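Local coordinates for secretion activator protein, hypothetical (Brucella abortus bv. 1 str. 9-941, PDB 7DNP) that probably cleaves the glycan strands of peptidoglycan as a muramidase-type autolysin that serves the type IV secretion system, at residues 38-43 with 62-67; 28-33 with 48-53; 84-89 with 132-137. All blocks are in the same frame, centred on the assembly; numbering follows the deposited sequence.

Contact 1 of 3, residues 38-43 with 62-67; sequences ATLSAW and TDIYRE. With H9U ((2R)-2-[[(2S)-2-[[(2R)-2-[(2R,3S,4R,5R,6S)-5-acetamido-3-[(2S,3R,4R,5S,6R)-3-acetamido-6-(hydroxymethyl)-4,5-bis(oxidanyl)oxan-2-yl]oxy-2-(hydroxymethyl)-6-oxidanyl-oxan-4-yl]oxypropanoyl]amino]propanoyl]amino]pentanedioic acid), chain B.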
loop_
_atom_site.group_PDB
_atom_site.type_symbol
_atom_site.label_atom_id
_atom_site.label_comp_id
_atom_site.label_asym_id
_atom_site.label_seq_id
_atom_site.Cartn_x
_atom_site.Cartn_y
_atom_site.Cartn_z
ATOM N N ALA A 38 -6.997 -9.126 10.958
ATOM C CA ALA A 38 -8.108 -8.182 10.884
ATOM C C ALA A 38 -8.561 -7.986 9.446
ATOM O O ALA A 38 -9.757 -7.832 9.175
ATOM C CB ALA A 38 -7.702 -6.844 11.501
ATOM N N THR A 39 -7.618 -7.997 8.509
ATOM C CA THR A 39 -7.981 -7.834 7.106
ATOM C C THR A 39 -8.728 -9.057 6.587
ATOM O O THR A 39 -9.712 -8.920 5.854
ATOM C CB THR A 39 -6.727 -7.551 6.281
ATOM O OG1 THR A 39 -6.202 -6.272 6.655
ATOM C CG2 THR A 39 -7.036 -7.547 4.783
ATOM N N LEU A 40 -8.292 -10.261 6.972
ATOM C CA LEU A 40 -9.033 -11.454 6.576
ATOM C C LEU A 40 -10.403 -11.482 7.243
ATOM O O LEU A 40 -11.385 -11.938 6.649
ATOM C CB LEU A 40 -8.242 -12.714 6.929
ATOM C CG LEU A 40 -8.850 -14.042 6.461
ATOM C CD1 LEU A 40 -9.174 -13.998 4.970
ATOM C CD2 LEU A 40 -7.907 -15.200 6.763
ATOM N N SER A 41 -10.485 -10.999 8.482
ATOM C CA SER A 41 -11.778 -10.909 9.155
ATOM C C SER A 41 -12.733 -9.993 8.390
ATOM O O SER A 41 -13.917 -10.319 8.215
ATOM C CB SER A 41 -11.578 -10.416 10.589
ATOM O OG SER A 41 -10.978 -11.429 11.372
ATOM N N ALA A 42 -12.227 -8.853 7.908
ATOM C CA ALA A 42 -13.044 -7.942 7.114
ATOM C C ALA A 42 -13.528 -8.603 5.831
ATOM O O ALA A 42 -14.645 -8.337 5.369
ATOM C CB ALA A 42 -12.251 -6.679 6.798
ATOM N N TRP A 43 -12.697 -9.453 5.228
ATOM C CA TRP A 43 -13.107 -10.145 4.012
ATOM C C TRP A 43 -14.172 -11.194 4.308
ATOM O O TRP A 43 -15.168 -11.298 3.580
ATOM C CB TRP A 43 -11.896 -10.794 3.343
ATOM C CG TRP A 43 -12.178 -11.331 1.976
ATOM C CD1 TRP A 43 -12.494 -12.622 1.648
ATOM C CD2 TRP A 43 -12.178 -10.595 0.751
ATOM N NE1 TRP A 43 -12.684 -12.732 0.292
ATOM C CE2 TRP A 43 -12.495 -11.501 -0.281
ATOM C CE3 TRP A 43 -11.937 -9.255 0.424
ATOM C CZ2 TRP A 43 -12.576 -11.112 -1.616
ATOM C CZ3 TRP A 43 -12.013 -8.875 -0.898
ATOM C CH2 TRP A 43 -12.331 -9.798 -1.903
ATOM N N THR A 62 -4.880 -12.561 -3.263
ATOM C CA THR A 62 -4.874 -11.700 -4.442
ATOM C C THR A 62 -6.184 -10.931 -4.574
ATOM O O THR A 62 -6.176 -9.741 -4.909
ATOM C CB THR A 62 -4.593 -12.527 -5.699
ATOM O OG1 THR A 62 -3.358 -13.236 -5.537
ATOM C CG2 THR A 62 -4.489 -11.629 -6.924
ATOM N N ASP A 63 -7.321 -11.583 -4.313
ATOM C CA ASP A 63 -8.591 -10.862 -4.360
ATOM C C ASP A 63 -8.633 -9.763 -3.308
ATOM O O ASP A 63 -9.171 -8.676 -3.550
ATOM C CB ASP A 63 -9.766 -11.819 -4.157
ATOM C CG ASP A 63 -9.875 -12.864 -5.249
ATOM O OD1 ASP A 63 -9.477 -12.589 -6.400
ATOM O OD2 ASP A 63 -10.370 -13.970 -4.949
ATOM N N ILE A 64 -8.074 -10.032 -2.127
ATOM C CA ILE A 64 -8.056 -9.036 -1.062
ATOM C C ILE A 64 -7.198 -7.844 -1.458
ATOM O O ILE A 64 -7.598 -6.689 -1.274
ATOM C CB ILE A 64 -7.566 -9.669 0.251
ATOM C CG1 ILE A 64 -8.625 -10.638 0.796
ATOM C CG2 ILE A 64 -7.214 -8.583 1.261
ATOM C CD1 ILE A 64 -8.111 -11.544 1.893
ATOM N N TYR A 65 -6.006 -8.103 -1.999
ATOM C CA TYR A 65 -5.143 -7.016 -2.443
ATOM C C TYR A 65 -5.785 -6.231 -3.584
ATOM O O TYR A 65 -5.657 -5.003 -3.645
ATOM C CB TYR A 65 -3.781 -7.568 -2.868
ATOM C CG TYR A 65 -2.835 -7.828 -1.710
ATOM C CD1 TYR A 65 -2.588 -6.851 -0.752
ATOM C CD2 TYR A 65 -2.198 -9.054 -1.573
ATOM C CE1 TYR A 65 -1.725 -7.088 0.306
ATOM C CE2 TYR A 65 -1.335 -9.301 -0.518
ATOM C CZ TYR A 65 -1.102 -8.318 0.414
ATOM O OH TYR A 65 -0.243 -8.574 1.460
ATOM N N ARG A 66 -6.476 -6.921 -4.497
ATOM C CA ARG A 66 -7.094 -6.237 -5.635
ATOM C C ARG A 66 -8.268 -5.369 -5.190
ATOM O O ARG A 66 -8.326 -4.176 -5.508
ATOM C CB ARG A 66 -7.546 -7.259 -6.684
ATOM C CG ARG A 66 -7.883 -6.664 -8.064
ATOM C CD ARG A 66 -8.588 -7.681 -8.975
ATOM N NE ARG A 66 -9.812 -8.190 -8.357
ATOM C CZ ARG A 66 -9.957 -9.426 -7.885
ATOM N NH1 ARG A 66 -8.958 -10.296 -7.969
ATOM N NH2 ARG A 66 -11.102 -9.790 -7.325
ATOM N N GLU A 67 -9.210 -5.951 -4.441
ATOM C CA GLU A 67 -10.442 -5.249 -4.088
ATOM C C GLU A 67 -10.252 -4.274 -2.933
ATOM O O GLU A 67 -10.825 -3.177 -2.943
ATOM C CB GLU A 67 -11.534 -6.254 -3.718
ATOM C CG GLU A 67 -11.968 -7.162 -4.852
ATOM C CD GLU A 67 -12.519 -6.387 -6.027
ATOM O OE1 GLU A 67 -13.106 -5.304 -5.802
ATOM O OE2 GLU A 67 -12.362 -6.861 -7.174
HETATM C C22 H9U B . 0.852 -4.601 7.900
HETATM C C24 H9U B . 2.989 -4.581 9.098
HETATM C C26 H9U B . 1.386 -5.762 7.036
HETATM C C28 H9U B . 3.455 -5.817 8.314
HETATM C C23 H9U B . 1.517 -4.533 9.222
HETATM C C25 H9U B . -1.313 -3.662 7.742
HETATM C C27 H9U B . -2.633 -4.074 7.045
HETATM C C29 H9U B . -3.501 -2.896 6.817
HETATM C C30 H9U B . -3.721 -2.112 8.047
HETATM C C31 H9U B . -2.369 -1.674 8.629
HETATM C C32 H9U B . 1.124 -3.112 11.226
HETATM C C33 H9U B . 0.925 -5.607 5.620
HETATM C C34 H9U B . -2.559 -0.823 9.848
HETATM C C35 H9U B . 4.723 -3.661 10.703
HETATM C C36 H9U B . 1.577 -1.680 11.490
HETATM C C37 H9U B . -2.758 -5.981 5.251
HETATM C C38 H9U B . -0.247 -3.362 11.832
HETATM C C39 H9U B . 2.249 0.571 10.557
HETATM C C40 H9U B . 5.442 -3.685 12.048
HETATM C C41 H9U B . -2.339 -6.427 3.851
HETATM C C42 H9U B . 0.982 1.393 10.766
HETATM C C43 H9U B . -0.782 2.272 12.377
HETATM C C44 H9U B . 2.979 1.082 9.330
HETATM C C45 H9U B . -1.963 1.313 12.440
HETATM C C46 H9U B . -0.675 2.976 13.722
HETATM C C47 H9U B . -1.524 4.246 13.752
HETATM C C48 H9U B . -1.381 4.983 15.081
HETATM N N18 H9U B . 3.680 -4.618 10.423
HETATM N N19 H9U B . -2.314 -4.671 5.708
HETATM N N20 H9U B . 1.821 -0.801 10.340
HETATM N N21 H9U B . 0.433 1.511 12.121
HETATM O O01 H9U B . -0.570 -4.776 8.097
HETATM O O02 H9U B . 2.850 -5.843 6.985
HETATM O O03 H9U B . -1.567 -2.858 8.948
HETATM O O04 H9U B . 1.091 -3.242 9.820
HETATM O O05 H9U B . 3.077 -6.950 8.985
HETATM O O06 H9U B . -4.804 -3.315 6.257
HETATM O O07 H9U B . -4.506 -0.943 7.749
HETATM O O08 H9U B . 1.549 -6.621 4.879
HETATM O O09 H9U B . -3.233 -1.561 10.828
HETATM O O10 H9U B . 5.025 -2.852 9.889
HETATM O O11 H9U B . 1.737 -1.287 12.595
HETATM O O12 H9U B . -3.431 -6.695 5.926
HETATM O O13 H9U B . 0.459 1.909 9.831
HETATM O O14 H9U B . -3.090 1.681 12.010
HETATM O O15 H9U B . -1.808 0.159 12.922
HETATM O O16 H9U B . -0.611 4.524 15.968
HETATM O O17 H9U B . -2.033 6.043 15.283
#
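Ile64 lies under the indole of Trp43, its CG1 over one face of the six-membered ring at 3.9 Å from the centroid, a CH-pi contact displaced toward the rim and closest to CD2 and CE3. The far edge of the same ring runs on to helix 58-70: CZ3 meets Glu67 CB at 3.9 Å near the ring plane, while CZ2 rests against Asp63 CB. Beyond CG1, the terminal CD1 of Ile64 touches Leu40 CD1, while the other branch, CG2, reaches Thr39 CG2 at 3.7 Å. With CG anti to the backbone N (chi1 -170°), Trp43 is carried across to helix 58-70; the axes of segments 38-43 and 62-67 pass 11.1 Å apart at 85°. This near-perpendicular helix pair belongs to the lysozyme-like glycosyl hydrolase 108 region and borders the pocket occupied by the muropeptide H9U. Thr39 turns its two branches to different tasks: CG2 packs on Ile64, and OG1 donates to H9U O12, an acetamido oxygen, at 2.9 Å, with a weak bond from H9U O06 to the same hydroxyl. Tyr69, which also bonds to H9U, reaches Thr39 OG1 through its own hydroxyl. From the other helix Tyr65 sets CE1 against the acetamido methyl C41 of H9U at 3.7 Å. Behind the indole edge, Arg66 forms salt bridges with the two acidic residues on which Trp43 leans. NH1 meets Asp63 OD1 at 2.8 Å on the anti lone pair, whereas NE and NH2 both grip Glu67 OE2 side-on; Asp63 OD1 and Glu67 OE2 both lie close to the guanidinium plane. Second-shell packing comes from Ile35 and Tyr69 against Ile64, and from Val48 and Leu56 against Leu40.

Contact 2 of 3, residues 28-33 with 48-53; sequences GGATNM and VSKAEV
Asn32, on the middle strand of the small three-stranded antiparallel sheet in the lysozyme-like glycosyl hydrolase 108 region, reaches across to the short helix 50-54, whose start carries a capping box. Its CB points toward the helix and already meets two atoms of Val53, the carbonyl O at 3.2 Å and the methyl CG1 at 4.0 Å. Next along the chain, CG stands anti to the backbone N (chi1 -162°), which lays the amide beside the helix backbone. At the tip, ND2 donates to Val53 O over 3.0 Å with an N-H...O angle of 157°. The acceptor lies almost in the amide plane of Asn32, and the donor lies in the carbonyl plane of Val53, so both flat groups are aligned for the bond. One side chain thereby joins strand 31-32 to the helix by polar and apolar contacts together. Val53 answers with CG1, which approaches the strand backbone at Asn32 N, Thr31 C and Ala30 O. Ala30 O is buried here without a hydrogen-bonding partner in the model, facing a methyl group instead. Val53 also packs on Leu37 and Leu40 of helix 37-44 and is thus wedged between that helix and the strand. The CB of Thr31 points away from the helix, and its side chain lies about 4 Å from H9U, so this strand contributes to the ligand pocket as well as to the helix contact. Farther along, the Lys50 chain brings CE to Ala30 CB at 4.2 Å, while its NZ forms a long, weak ion pair with Asp22. In the capping box at the helix start, Ser49 OG receives Glu52 N at 3.2 Å, and Ser49 N returns a bond of 2.8 Å to Glu52 OE1, entering from above the carboxylate plane.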
loop_
_atom_site.group_PDB
_atom_site.type_symbol
_atom_site.label_atom_id
_atom_site.label_comp_id
_atom_site.label_asym_id
_atom_site.label_seq_id
_atom_site.Cartn_x
_atom_site.Cartn_y
_atom_site.Cartn_z
ATOM N N GLY A 28 0.580 -6.102 15.614
ATOM C CA GLY A 28 0.013 -6.403 14.316
ATOM C C GLY A 28 -0.475 -7.835 14.174
ATOM O O GLY A 28 -1.431 -8.082 13.428
ATOM N N GLY A 29 0.158 -8.778 14.865
ATOM C CA GLY A 29 -0.279 -10.157 14.796
ATOM C C GLY A 29 0.168 -10.855 13.522
ATOM O O GLY A 29 0.847 -10.296 12.660
ATOM N N ALA A 30 -0.250 -12.114 13.404
ATOM C CA ALA A 30 0.272 -12.991 12.365
ATOM C C ALA A 30 -0.279 -12.624 10.992
ATOM O O ALA A 30 -1.416 -12.164 10.848
ATOM C CB ALA A 30 -0.055 -14.448 12.688
ATOM N N THR A 31 0.551 -12.836 9.972
ATOM C CA THR A 31 0.207 -12.532 8.593
ATOM C C THR A 31 0.549 -13.715 7.696
ATOM O O THR A 31 1.432 -14.521 8.001
ATOM C CB THR A 31 0.949 -11.291 8.078
ATOM O OG1 THR A 31 2.356 -11.557 8.062
ATOM C CG2 THR A 31 0.675 -10.080 8.963
ATOM N N ASN A 32 -0.163 -13.802 6.574
ATOM C CA ASN A 32 0.155 -14.740 5.504
ATOM C C ASN A 32 0.161 -13.971 4.193
ATOM O O ASN A 32 -0.853 -13.373 3.819
ATOM C CB ASN A 32 -0.847 -15.896 5.450
ATOM C CG ASN A 32 -0.319 -17.084 4.664
ATOM O OD1 ASN A 32 0.652 -16.964 3.917
ATOM N ND2 ASN A 32 -0.951 -18.241 4.838
ATOM N N MET A 33 1.303 -13.985 3.503
ATOM C CA MET A 33 1.497 -13.190 2.290
ATOM C C MET A 33 1.180 -11.719 2.543
ATOM O O MET A 33 0.687 -11.008 1.661
ATOM C CB MET A 33 0.662 -13.742 1.132
ATOM C CG MET A 33 0.951 -15.200 0.830
ATOM S SD MET A 33 -0.357 -15.998 -0.105
ATOM C CE MET A 33 -1.590 -16.231 1.180
ATOM N N VAL A 48 -11.795 -14.033 12.309
ATOM C CA VAL A 48 -11.202 -15.312 11.944
ATOM C C VAL A 48 -10.134 -15.697 12.960
ATOM O O VAL A 48 -9.645 -14.874 13.737
ATOM C CB VAL A 48 -10.611 -15.294 10.519
ATOM C CG1 VAL A 48 -11.680 -14.924 9.492
ATOM C CG2 VAL A 48 -9.420 -14.345 10.449
ATOM N N SER A 49 -9.760 -16.971 12.930
ATOM C CA SER A 49 -8.730 -17.531 13.788
ATOM C C SER A 49 -7.352 -17.427 13.137
ATOM O O SER A 49 -7.215 -17.165 11.940
ATOM C CB SER A 49 -9.054 -18.991 14.094
ATOM O OG SER A 49 -8.747 -19.800 12.972
ATOM N N LYS A 50 -6.316 -17.649 13.952
ATOM C CA LYS A 50 -4.954 -17.700 13.426
ATOM C C LYS A 50 -4.796 -18.825 12.411
ATOM O O LYS A 50 -4.075 -18.678 11.415
ATOM C CB LYS A 50 -3.952 -17.866 14.571
ATOM C CG LYS A 50 -3.372 -16.552 15.077
ATOM C CD LYS A 50 -2.654 -16.724 16.409
ATOM C CE LYS A 50 -1.192 -16.320 16.297
ATOM N NZ LYS A 50 -0.554 -16.121 17.631
ATOM N N ALA A 51 -5.457 -19.962 12.647
ATOM C CA ALA A 51 -5.383 -21.065 11.692
ATOM C C ALA A 51 -5.951 -20.671 10.336
ATOM O O ALA A 51 -5.461 -21.132 9.298
ATOM C CB ALA A 51 -6.124 -22.288 12.241
ATOM N N GLU A 52 -6.984 -19.827 10.324
ATOM C CA GLU A 52 -7.563 -19.389 9.058
ATOM C C GLU A 52 -6.586 -18.509 8.287
ATOM O O GLU A 52 -6.482 -18.614 7.060
ATOM C CB GLU A 52 -8.884 -18.656 9.312
ATOM C CG GLU A 52 -10.079 -19.593 9.506
ATOM C CD GLU A 52 -11.305 -18.895 10.072
ATOM O OE1 GLU A 52 -11.316 -18.574 11.282
ATOM O OE2 GLU A 52 -12.262 -18.661 9.302
ATOM N N VAL A 53 -5.858 -17.638 8.991
ATOM C CA VAL A 53 -4.810 -16.854 8.344
ATOM C C VAL A 53 -3.714 -17.772 7.816
ATOM O O VAL A 53 -3.233 -17.608 6.688
ATOM C CB VAL A 53 -4.252 -15.803 9.320
ATOM C CG1 VAL A 53 -3.047 -15.093 8.716
ATOM C CG2 VAL A 53 -5.338 -14.804 9.682
#

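Contact 3 of 3, residues 84-89 with 132-137; sequences HATLDF and NELCDA
Leu134 reaches toward helix 82-93 with CG anti to its backbone nitrogen (chi1 178°), and Phe89 adopts a similar chi1 of -160°; the two torsions send both side chains into the interface, where one leucine methyl meets the ring edge. That methyl, Leu134 CD1, lies near the ring plane, 4.0 Å from Phe89 CD2. The other methyl, Leu134 CD2, touches both Ala85 CB (4.1 Å) and Thr86 OG1 (3.5 Å). The threonine hydroxyl is hydrogen-bonded to Val82 O within its own helix, so the leucine methyl packs on a polar atom that already has a partner. Cys135 adds its SG at 4.4 Å from Ala85 CB. No hydrogen bond crosses here; the join is apolar side-chain packing, with segment axes 10.1 Å apart and 18° from parallel. Nearby, the buried carboxylate of Asp88 is paired with Arg138 and Arg158 in salt bridges. The contact unites helix 82-93 of the glycosyl hydrolase 108 region with helix 127-142 of the predicted peptidoglycan region. Helix 148-170 packs on Cys135 through Val159 and Arg163, while helix 95-106 sets Met101 against both Phe89 and Ala137.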
loop_
_atom_site.group_PDB
_atom_site.type_symbol
_atom_site.label_atom_id
_atom_site.label_comp_id
_atom_site.label_asym_id
_atom_site.label_seq_id
_atom_site.Cartn_x
_atom_site.Cartn_y
_atom_site.Cartn_z
ATOM N N HIS A 84 1.686 2.633 -7.774
ATOM C CA HIS A 84 2.463 1.681 -6.981
ATOM C C HIS A 84 2.847 2.265 -5.629
ATOM O O HIS A 84 2.757 1.578 -4.603
ATOM C CB HIS A 84 3.712 1.243 -7.745
ATOM C CG HIS A 84 4.586 0.300 -6.975
ATOM N ND1 HIS A 84 4.218 -0.999 -6.702
ATOM C CD2 HIS A 84 5.805 0.472 -6.411
ATOM C CE1 HIS A 84 5.176 -1.590 -6.008
ATOM N NE2 HIS A 84 6.148 -0.718 -5.816
ATOM N N ALA A 85 3.291 3.523 -5.608
ATOM C CA ALA A 85 3.648 4.162 -4.346
ATOM C C ALA A 85 2.456 4.210 -3.398
ATOM O O ALA A 85 2.603 3.998 -2.190
ATOM C CB ALA A 85 4.173 5.574 -4.601
ATOM N N THR A 86 1.269 4.497 -3.931
ATOM C CA THR A 86 0.077 4.576 -3.096
ATOM C C THR A 86 -0.371 3.191 -2.645
ATOM O O THR A 86 -0.803 3.014 -1.498
ATOM C CB THR A 86 -1.031 5.293 -3.862
ATOM O OG1 THR A 86 -0.545 6.571 -4.293
ATOM C CG2 THR A 86 -2.260 5.486 -2.988
ATOM N N LEU A 87 -0.250 2.194 -3.525
ATOM C CA LEU A 87 -0.638 0.828 -3.174
ATOM C C LEU A 87 0.196 0.289 -2.018
ATOM O O LEU A 87 -0.344 -0.297 -1.071
ATOM C CB LEU A 87 -0.507 -0.085 -4.393
ATOM C CG LEU A 87 -0.640 -1.590 -4.140
ATOM C CD1 LEU A 87 -2.039 -1.948 -3.668
ATOM C CD2 LEU A 87 -0.270 -2.375 -5.395
ATOM N N ASP A 88 1.518 0.455 -2.077
ATOM C CA ASP A 88 2.337 -0.106 -1.007
ATOM C C ASP A 88 2.057 0.578 0.324
ATOM O O ASP A 88 1.964 -0.091 1.361
ATOM C CB ASP A 88 3.823 -0.016 -1.335
ATOM C CG ASP A 88 4.665 -0.761 -0.320
ATOM O OD1 ASP A 88 4.726 -2.002 -0.409
ATOM O OD2 ASP A 88 5.225 -0.116 0.594
ATOM N N PHE A 89 1.934 1.909 0.319
ATOM C CA PHE A 89 1.511 2.636 1.512
ATOM C C PHE A 89 0.175 2.100 2.018
ATOM O O PHE A 89 0.001 1.862 3.220
ATOM C CB PHE A 89 1.435 4.135 1.180
ATOM C CG PHE A 89 1.469 5.060 2.376
ATOM C CD1 PHE A 89 1.330 4.587 3.672
ATOM C CD2 PHE A 89 1.623 6.428 2.184
ATOM C CE1 PHE A 89 1.354 5.457 4.753
ATOM C CE2 PHE A 89 1.649 7.302 3.260
ATOM C CZ PHE A 89 1.514 6.813 4.549
ATOM N N ASN A 132 7.861 11.151 -5.135
ATOM C CA ASN A 132 8.880 11.526 -4.158
ATOM C C ASN A 132 8.256 12.181 -2.937
ATOM O O ASN A 132 8.646 11.884 -1.800
ATOM C CB ASN A 132 9.916 12.454 -4.794
ATOM C CG ASN A 132 10.932 11.702 -5.629
ATOM O OD1 ASN A 132 11.525 10.728 -5.171
ATOM N ND2 ASN A 132 11.128 12.140 -6.867
ATOM N N GLU A 133 7.280 13.069 -3.146
ATOM C CA GLU A 133 6.685 13.774 -2.015
ATOM C C GLU A 133 5.824 12.851 -1.163
ATOM O O GLU A 133 5.767 13.020 0.060
ATOM C CB GLU A 133 5.869 14.966 -2.508
ATOM C CG GLU A 133 6.742 16.150 -2.884
ATOM C CD GLU A 133 5.956 17.304 -3.449
ATOM O OE1 GLU A 133 4.779 17.467 -3.065
ATOM O OE2 GLU A 133 6.521 18.053 -4.273
ATOM N N LEU A 134 5.156 11.870 -1.782
ATOM C CA LEU A 134 4.364 10.918 -1.008
ATOM C C LEU A 134 5.257 10.003 -0.179
ATOM O O LEU A 134 4.957 9.723 0.987
ATOM C CB LEU A 134 3.466 10.097 -1.934
ATOM C CG LEU A 134 2.613 9.010 -1.269
ATOM C CD1 LEU A 134 1.583 9.613 -0.313
ATOM C CD2 LEU A 134 1.930 8.142 -2.318
ATOM N N CYS A 135 6.363 9.528 -0.759
ATOM C CA CYS A 135 7.265 8.672 0.003
ATOM C C CYS A 135 7.938 9.443 1.139
ATOM O O CYS A 135 8.156 8.889 2.224
ATOM C CB CYS A 135 8.294 8.038 -0.933
ATOM S SG CYS A 135 7.565 6.807 -2.073
ATOM N N ASP A 136 8.258 10.724 0.918
ATOM C CA ASP A 136 8.786 11.556 1.999
ATOM C C ASP A 136 7.745 11.743 3.093
ATOM O O ASP A 136 8.043 11.611 4.286
ATOM C CB ASP A 136 9.223 12.926 1.467
ATOM C CG ASP A 136 10.494 12.874 0.639
ATOM O OD1 ASP A 136 11.194 11.835 0.622
ATOM O OD2 ASP A 136 10.787 13.899 -0.008
ATOM N N ALA A 137 6.517 12.094 2.700
ATOM C CA ALA A 137 5.442 12.277 3.672
ATOM C C ALA A 137 5.149 10.990 4.431
ATOM O O ALA A 137 4.752 11.033 5.601
ATOM C CB ALA A 137 4.182 12.777 2.963
#

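Contacts 1 and 2 adjoin, with centres 12 Å apart, and their segments alternate along the chain. They touch directly: Tyr65 OH lies 2.6 Å from Met33 O, Ser41 OG lies 2.9 Å from Val48 N, both probable hydrogen bonds, and Leu40 CD2 packs on Val53 CA. Both supply residues to the H9U pocket, Thr39 and Tyr65 from contact 1, Gly28 and Thr31 from contact 2. Contact 3 lies on the opposite side of the chain's centre, with its centre about 21 Å from that of contact 1 and 26 Å from that of contact 2, and touches neither. Its Phe89 side chain still comes within about 6 Å of H9U.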